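Long-range contact in UDP-N-acetylglucosamine 2-epimerase (Methanocaldococcus jannaschii, PDB 4NES), which probably interconverts UDP-N-acetylglucosamine and UDP-N-acetylmannosamine by reversible epimerization at C-2 of the sugar: residues 117-125 against 146-157. Sequence-based numbering, arbitrary orientation.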
ATOM      1  N   GLU A 117       3.275  -6.806 -15.152  1.00  8.96           N
ATOM      2  CA  GLU A 117       4.511  -6.017 -15.057  1.00 10.13           C
ATOM      3  C   GLU A 117       4.889  -5.805 -13.588  1.00  9.63           C
ATOM      4  O   GLU A 117       5.065  -4.679 -13.110  1.00 15.52           O
ATOM      5  CB  GLU A 117       4.435  -4.705 -15.850  1.00 12.47           C
ATOM      6  CG  GLU A 117       5.792  -4.103 -16.175  1.00 11.86           C
ATOM      7  CD  GLU A 117       5.669  -2.745 -16.833  1.00 17.60           C
ATOM      8  OE1 GLU A 117       5.365  -1.747 -16.134  1.00 17.37           O
ATOM      9  OE2 GLU A 117       5.870  -2.682 -18.059  1.00 14.12           O
ATOM     10  N   ALA A 118       5.024  -6.924 -12.885  1.00  8.14           N
ATOM     11  CA  ALA A 118       5.343  -6.965 -11.473  1.00  8.94           C
ATOM     12  C   ALA A 118       6.854  -7.036 -11.258  1.00  7.77           C
ATOM     13  O   ALA A 118       7.571  -7.618 -12.050  1.00  8.86           O
ATOM     14  CB  ALA A 118       4.666  -8.183 -10.856  1.00  8.79           C
ATOM     15  N   GLY A 119       7.326  -6.448 -10.166  1.00  6.74           N
ATOM     16  CA  GLY A 119       8.690  -6.661  -9.729  1.00  8.61           C
ATOM     17  C   GLY A 119       9.718  -5.685 -10.257  1.00  8.62           C
ATOM     18  O   GLY A 119      10.894  -5.782  -9.912  1.00  9.46           O
ATOM     19  N   LEU A 120       9.308  -4.756 -11.116  1.00  7.79           N
ATOM     20  CA  LEU A 120      10.248  -3.746 -11.597  1.00  8.89           C
ATOM     21  C   LEU A 120      10.643  -2.841 -10.426  1.00 11.16           C
ATOM     22  O   LEU A 120       9.796  -2.462  -9.608  1.00 10.94           O
ATOM     23  CB  LEU A 120       9.643  -2.912 -12.723  1.00 11.56           C
ATOM     24  CG  LEU A 120       9.513  -3.551 -14.108  1.00 10.99           C
ATOM     25  CD1 LEU A 120       8.624  -4.763 -14.095  1.00 23.43           C
ATOM     26  CD2 LEU A 120       8.978  -2.518 -15.093  1.00 13.35           C
ATOM     27  N   ARG A 121      11.929  -2.515 -10.322  1.00 10.36           N
ATOM     28  CA  ARG A 121      12.399  -1.637  -9.248  1.00  9.68           C
ATOM     29  C   ARG A 121      13.436  -0.643  -9.751  1.00 10.09           C
ATOM     30  O   ARG A 121      14.418  -1.031 -10.387  1.00 12.79           O
ATOM     31  CB  ARG A 121      13.010  -2.452  -8.099  1.00 10.77           C
ATOM     32  CG  ARG A 121      12.066  -3.451  -7.413  1.00 10.43           C
ATOM     33  CD  ARG A 121      11.029  -2.726  -6.555  1.00  8.73           C
ATOM     34  NE  ARG A 121      10.165  -3.664  -5.844  1.00 11.75           N
ATOM     35  CZ  ARG A 121       9.002  -4.116  -6.302  1.00  9.28           C
ATOM     36  NH1 ARG A 121       8.537  -3.720  -7.484  1.00  9.15           N
ATOM     37  NH2 ARG A 121       8.298  -4.971  -5.568  1.00 10.16           N
ATOM     38  N   SER A 122      13.219   0.629  -9.441  1.00 13.38           N
ATOM     39  CA  SER A 122      14.234   1.662  -9.636  1.00 14.96           C
ATOM     40  C   SER A 122      15.016   1.874  -8.340  1.00 21.24           C
ATOM     41  O   SER A 122      16.116   2.431  -8.358  1.00 21.70           O
ATOM     42  CB  SER A 122      13.572   2.977 -10.026  1.00 16.09           C
ATOM     43  OG  SER A 122      12.861   3.494  -8.913  1.00 16.06           O
ATOM     44  N   PHE A 123      14.430   1.449  -7.220  1.00 15.55           N
ATOM     45  CA  PHE A 123      14.979   1.677  -5.875  1.00 18.00           C
ATOM     46  C   PHE A 123      15.084   3.156  -5.532  1.00 20.94           C
ATOM     47  O   PHE A 123      15.875   3.567  -4.679  1.00 29.78           O
ATOM     48  CB  PHE A 123      16.298   0.926  -5.680  1.00 17.51           C
ATOM     49  CG  PHE A 123      16.174  -0.544  -5.934  1.00 19.95           C
ATOM     50  CD1 PHE A 123      15.440  -1.346  -5.073  1.00 19.87           C
ATOM     51  CD2 PHE A 123      16.754  -1.118  -7.049  1.00 19.51           C
ATOM     52  CE1 PHE A 123      15.306  -2.703  -5.315  1.00 17.18           C
ATOM     53  CE2 PHE A 123      16.623  -2.476  -7.301  1.00 20.36           C
ATOM     54  CZ  PHE A 123      15.900  -3.267  -6.423  1.00 19.18           C
ATOM     55  N   ASP A 124      14.264   3.938  -6.215  1.00 25.29           N
ATOM     56  CA  ASP A 124      14.030   5.329  -5.894  1.00 28.97           C
ATOM     57  C   ASP A 124      12.653   5.322  -5.253  1.00 32.76           C
ATOM     58  O   ASP A 124      11.727   5.946  -5.773  1.00 26.01           O
ATOM     59  CB  ASP A 124      13.988   6.143  -7.191  1.00 26.21           C
ATOM     60  CG  ASP A 124      14.087   7.640  -6.962  1.00 36.08           C
ATOM     61  OD1 ASP A 124      13.953   8.098  -5.807  1.00 34.51           O
ATOM     62  OD2 ASP A 124      14.299   8.361  -7.960  1.00 34.25           O
ATOM     63  N   ARG A 125      12.509   4.608  -4.132  1.00 38.96           N
ATOM     64  CA  ARG A 125      11.197   4.417  -3.495  1.00 36.07           C
ATOM     65  C   ARG A 125      10.602   5.734  -2.976  1.00 30.65           C
ATOM     66  O   ARG A 125       9.608   5.743  -2.247  1.00 30.67           O
ATOM     67  CB  ARG A 125      11.232   3.319  -2.413  1.00 35.19           C
ATOM     68  CG  ARG A 125       9.898   2.574  -2.238  1.00 24.60           C
ATOM     69  CD  ARG A 125       9.958   1.405  -1.236  1.00 28.64           C
ATOM     70  NE  ARG A 125      10.498   0.179  -1.831  1.00 38.82           N
ATOM     71  CZ  ARG A 125      10.543  -1.003  -1.221  1.00 39.91           C
ATOM     72  NH1 ARG A 125      10.072  -1.140   0.017  1.00 37.30           N
ATOM     73  NH2 ARG A 125      11.058  -2.054  -1.855  1.00 33.25           N
ATOM     74  N   PRO A 146       8.310  -9.442 -15.888  1.00  9.23           N
ATOM     75  CA  PRO A 146       8.748  -9.484 -17.294  1.00  8.08           C
ATOM     76  C   PRO A 146      10.086 -10.191 -17.471  1.00 10.52           C
ATOM     77  O   PRO A 146      10.361 -10.695 -18.564  1.00 10.52           O
ATOM     78  CB  PRO A 146       8.876  -8.004 -17.662  1.00  9.91           C
ATOM     79  CG  PRO A 146       9.188  -7.339 -16.345  1.00 11.38           C
ATOM     80  CD  PRO A 146       8.368  -8.084 -15.325  1.00  9.52           C
ATOM     81  N   THR A 147      10.901 -10.240 -16.422  1.00  8.68           N
ATOM     82  CA  THR A 147      12.250 -10.786 -16.510  1.00  9.91           C
ATOM     83  C   THR A 147      12.641 -11.489 -15.220  1.00  8.54           C
ATOM     84  O   THR A 147      11.989 -11.335 -14.182  1.00  8.48           O
ATOM     85  CB  THR A 147      13.301  -9.673 -16.697  1.00 13.05           C
ATOM     86  OG1 THR A 147      13.286  -8.817 -15.545  1.00 15.42           O
ATOM     87  CG2 THR A 147      13.038  -8.848 -17.940  1.00 11.81           C
ATOM     88  N   GLU A 148      13.745 -12.223 -15.277  1.00 10.55           N
ATOM     89  CA  GLU A 148      14.292 -12.861 -14.090  1.00 11.95           C
ATOM     90  C   GLU A 148      14.783 -11.850 -13.056  1.00 11.09           C
ATOM     91  O   GLU A 148      14.697 -12.117 -11.862  1.00 11.04           O
ATOM     92  CB  GLU A 148      15.406 -13.837 -14.470  1.00 17.12           C
ATOM     93  CG  GLU A 148      14.932 -14.990 -15.352  1.00 29.09           C
ATOM     94  CD  GLU A 148      14.041 -15.991 -14.625  1.00 26.22           C
ATOM     95  OE1 GLU A 148      13.964 -15.956 -13.379  1.00 21.96           O
ATOM     96  OE2 GLU A 148      13.432 -16.832 -15.310  1.00 12.79           O
ATOM     97  N   ILE A 149      15.272 -10.694 -13.508  1.00 11.28           N
ATOM     98  CA  ILE A 149      15.641  -9.603 -12.598  1.00  9.60           C
ATOM     99  C   ILE A 149      14.448  -9.185 -11.741  1.00  9.69           C
ATOM    100  O   ILE A 149      14.557  -9.045 -10.520  1.00 10.41           O
ATOM    101  CB  ILE A 149      16.174  -8.373 -13.358  1.00 13.25           C
ATOM    102  CG1 ILE A 149      17.545  -8.688 -13.964  1.00 23.35           C
ATOM    103  CG2 ILE A 149      16.239  -7.157 -12.442  1.00 13.91           C
ATOM    104  CD1 ILE A 149      18.544  -9.209 -12.962  1.00 32.67           C
ATOM    105  N   ALA A 150      13.300  -9.008 -12.382  1.00  8.65           N
ATOM    106  CA  ALA A 150      12.076  -8.644 -11.687  1.00  8.32           C
ATOM    107  C   ALA A 150      11.656  -9.739 -10.709  1.00  7.58           C
ATOM    108  O   ALA A 150      11.268  -9.450  -9.570  1.00  8.28           O
ATOM    109  CB  ALA A 150      10.967  -8.353 -12.691  1.00  7.80           C
ATOM    110  N   LYS A 151      11.737 -11.002 -11.128  1.00  8.78           N
ATOM    111  CA  LYS A 151      11.432 -12.108 -10.218  1.00 10.51           C
ATOM    112  C   LYS A 151      12.343 -12.073  -8.998  1.00 11.45           C
ATOM    113  O   LYS A 151      11.891 -12.228  -7.864  1.00 10.84           O
ATOM    114  CB  LYS A 151      11.551 -13.459 -10.923  1.00 10.09           C
ATOM    115  CG  LYS A 151      11.516 -14.623  -9.944  1.00 11.77           C
ATOM    116  CD  LYS A 151      11.322 -15.943 -10.651  1.00 11.57           C
ATOM    117  CE  LYS A 151      11.310 -17.095  -9.643  1.00 16.31           C
ATOM    118  NZ  LYS A 151      11.064 -18.407 -10.316  1.00 18.14           N
ATOM    119  N   ASN A 152      13.629 -11.855  -9.229  1.00  9.24           N
ATOM    120  CA  ASN A 152      14.575 -11.802  -8.122  1.00 11.79           C
ATOM    121  C   ASN A 152      14.306 -10.629  -7.181  1.00 11.51           C
ATOM    122  O   ASN A 152      14.462 -10.761  -5.961  1.00 10.56           O
ATOM    123  CB  ASN A 152      16.014 -11.813  -8.640  1.00 15.61           C
ATOM    124  CG  ASN A 152      16.421 -13.171  -9.169  1.00 16.40           C
ATOM    125  OD1 ASN A 152      15.882 -14.192  -8.751  1.00 23.28           O
ATOM    126  ND2 ASN A 152      17.376 -13.190 -10.085  1.00 24.27           N
ATOM    127  N   ASN A 153      13.891  -9.493  -7.733  1.00  9.99           N
ATOM    128  CA  ASN A 153      13.450  -8.365  -6.908  1.00  9.86           C
ATOM    129  C   ASN A 153      12.322  -8.765  -5.966  1.00  9.10           C
ATOM    130  O   ASN A 153      12.331  -8.419  -4.772  1.00 10.77           O
ATOM    131  CB  ASN A 153      12.985  -7.202  -7.782  1.00  9.62           C
ATOM    132  CG  ASN A 153      14.124  -6.493  -8.463  1.00 10.31           C
ATOM    133  OD1 ASN A 153      15.291  -6.627  -8.070  1.00 13.76           O
ATOM    134  ND2 ASN A 153      13.796  -5.706  -9.474  1.00 10.87           N
ATOM    135  N   LEU A 154      11.346  -9.492  -6.497  1.00  8.81           N
ATOM    136  CA  LEU A 154      10.218  -9.941  -5.702  1.00  9.12           C
ATOM    137  C   LEU A 154      10.641 -10.939  -4.625  1.00 10.21           C
ATOM    138  O   LEU A 154      10.207 -10.836  -3.474  1.00  9.96           O
ATOM    139  CB  LEU A 154       9.157 -10.557  -6.611  1.00  8.92           C
ATOM    140  CG  LEU A 154       8.556  -9.542  -7.581  1.00  8.55           C
ATOM    141  CD1 LEU A 154       7.828 -10.217  -8.721  1.00 10.69           C
ATOM    142  CD2 LEU A 154       7.608  -8.608  -6.840  1.00 10.21           C
ATOM    143  N   LEU A 155      11.497 -11.890  -4.980  1.00 10.52           N
ATOM    144  CA  LEU A 155      11.982 -12.882  -4.014  1.00 10.53           C
ATOM    145  C   LEU A 155      12.738 -12.214  -2.861  1.00 11.81           C
ATOM    146  O   LEU A 155      12.595 -12.610  -1.701  1.00 13.42           O
ATOM    147  CB  LEU A 155      12.863 -13.933  -4.692  1.00 13.25           C
ATOM    148  CG  LEU A 155      12.149 -14.870  -5.665  1.00 11.12           C
ATOM    149  CD1 LEU A 155      13.161 -15.732  -6.402  1.00 15.25           C
ATOM    150  CD2 LEU A 155      11.116 -15.733  -4.941  1.00 13.40           C
ATOM    151  N   ARG A 156      13.509 -11.177  -3.181  1.00 12.55           N
ATOM    152  CA  ARG A 156      14.288 -10.442  -2.186  1.00 11.34           C
ATOM    153  C   ARG A 156      13.391  -9.681  -1.207  1.00 12.22           C
ATOM    154  O   ARG A 156      13.815  -9.339  -0.095  1.00 13.29           O
ATOM    155  CB  ARG A 156      15.242  -9.472  -2.889  1.00 14.84           C
ATOM    156  CG  ARG A 156      16.363  -8.956  -2.015  1.00 29.80           C
ATOM    157  CD  ARG A 156      16.903  -7.631  -2.530  1.00 36.23           C
ATOM    158  NE  ARG A 156      17.041  -6.663  -1.446  1.00 42.98           N
ATOM    159  CZ  ARG A 156      16.229  -5.627  -1.256  1.00 40.28           C
ATOM    160  NH1 ARG A 156      15.222  -5.399  -2.090  1.00 34.40           N
ATOM    161  NH2 ARG A 156      16.436  -4.804  -0.238  1.00 41.34           N
ATOM    162  N   GLU A 157      12.153  -9.414  -1.609  1.00 10.67           N
ATOM    163  CA  GLU A 157      11.173  -8.782  -0.728  1.00 11.72           C
ATOM    164  C   GLU A 157      10.251  -9.812  -0.076  1.00 10.94           C
ATOM    165  O   GLU A 157       9.204  -9.462   0.476  1.00 11.67           O
ATOM    166  CB  GLU A 157      10.373  -7.711  -1.478  1.00 11.82           C
ATOM    167  CG  GLU A 157      11.243  -6.560  -1.953  1.00 13.19           C
ATOM    168  CD  GLU A 157      10.508  -5.554  -2.817  1.00 15.64           C
ATOM    169  OE1 GLU A 157       9.258  -5.591  -2.882  1.00 13.62           O
ATOM    170  OE2 GLU A 157      11.196  -4.707  -3.430  1.00 15.55           O
TER
HETATM  171  O   HOH W   1      15.528  -3.646 -10.838  1.00 14.31           O
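Gly-119 lies against Ala-150, their CA atoms 4.4 Å apart, where the loop after strand 112-116 runs along helix 148-156. Both elements belong to the seven-stranded Rossmann-like domain of this GT-B fold. A side chain at Gly-119 would collide with Ala-150 O and Leu-154 CD1; without one, Leu-154 CG sits 3.6 Å from Gly-119 CA. Asn-153 ND2 donates to Gly-119 O (2.9 Å, nearly straight at 165°), with the carbonyl oxygen in the amide plane. ND2 also donates to a water that bonds Arg-121 O. Arg-121 grips Glu-157 side-on through two nitrogens. NE reaches OE2 at 2.8 Å and NH2 reaches OE1 at 2.9 Å, both on the syn side of the carboxylate. CG of Arg-121 lies 3.5 Å from Asn-153 ND2; the bend at chi2 (-72°) then swings CD and the guanidinium round to Glu-157. Asp-137 of helix 128-138 holds NH1. A leucine at Arg-121 would probably leave the buried Glu-157 carboxylate short of its main counter-charge and weaken the tie between loop and helix. His-138 also bonds OE1. Arg-125 completes the network, its NH2 3.1 Å from Glu-157 OE2.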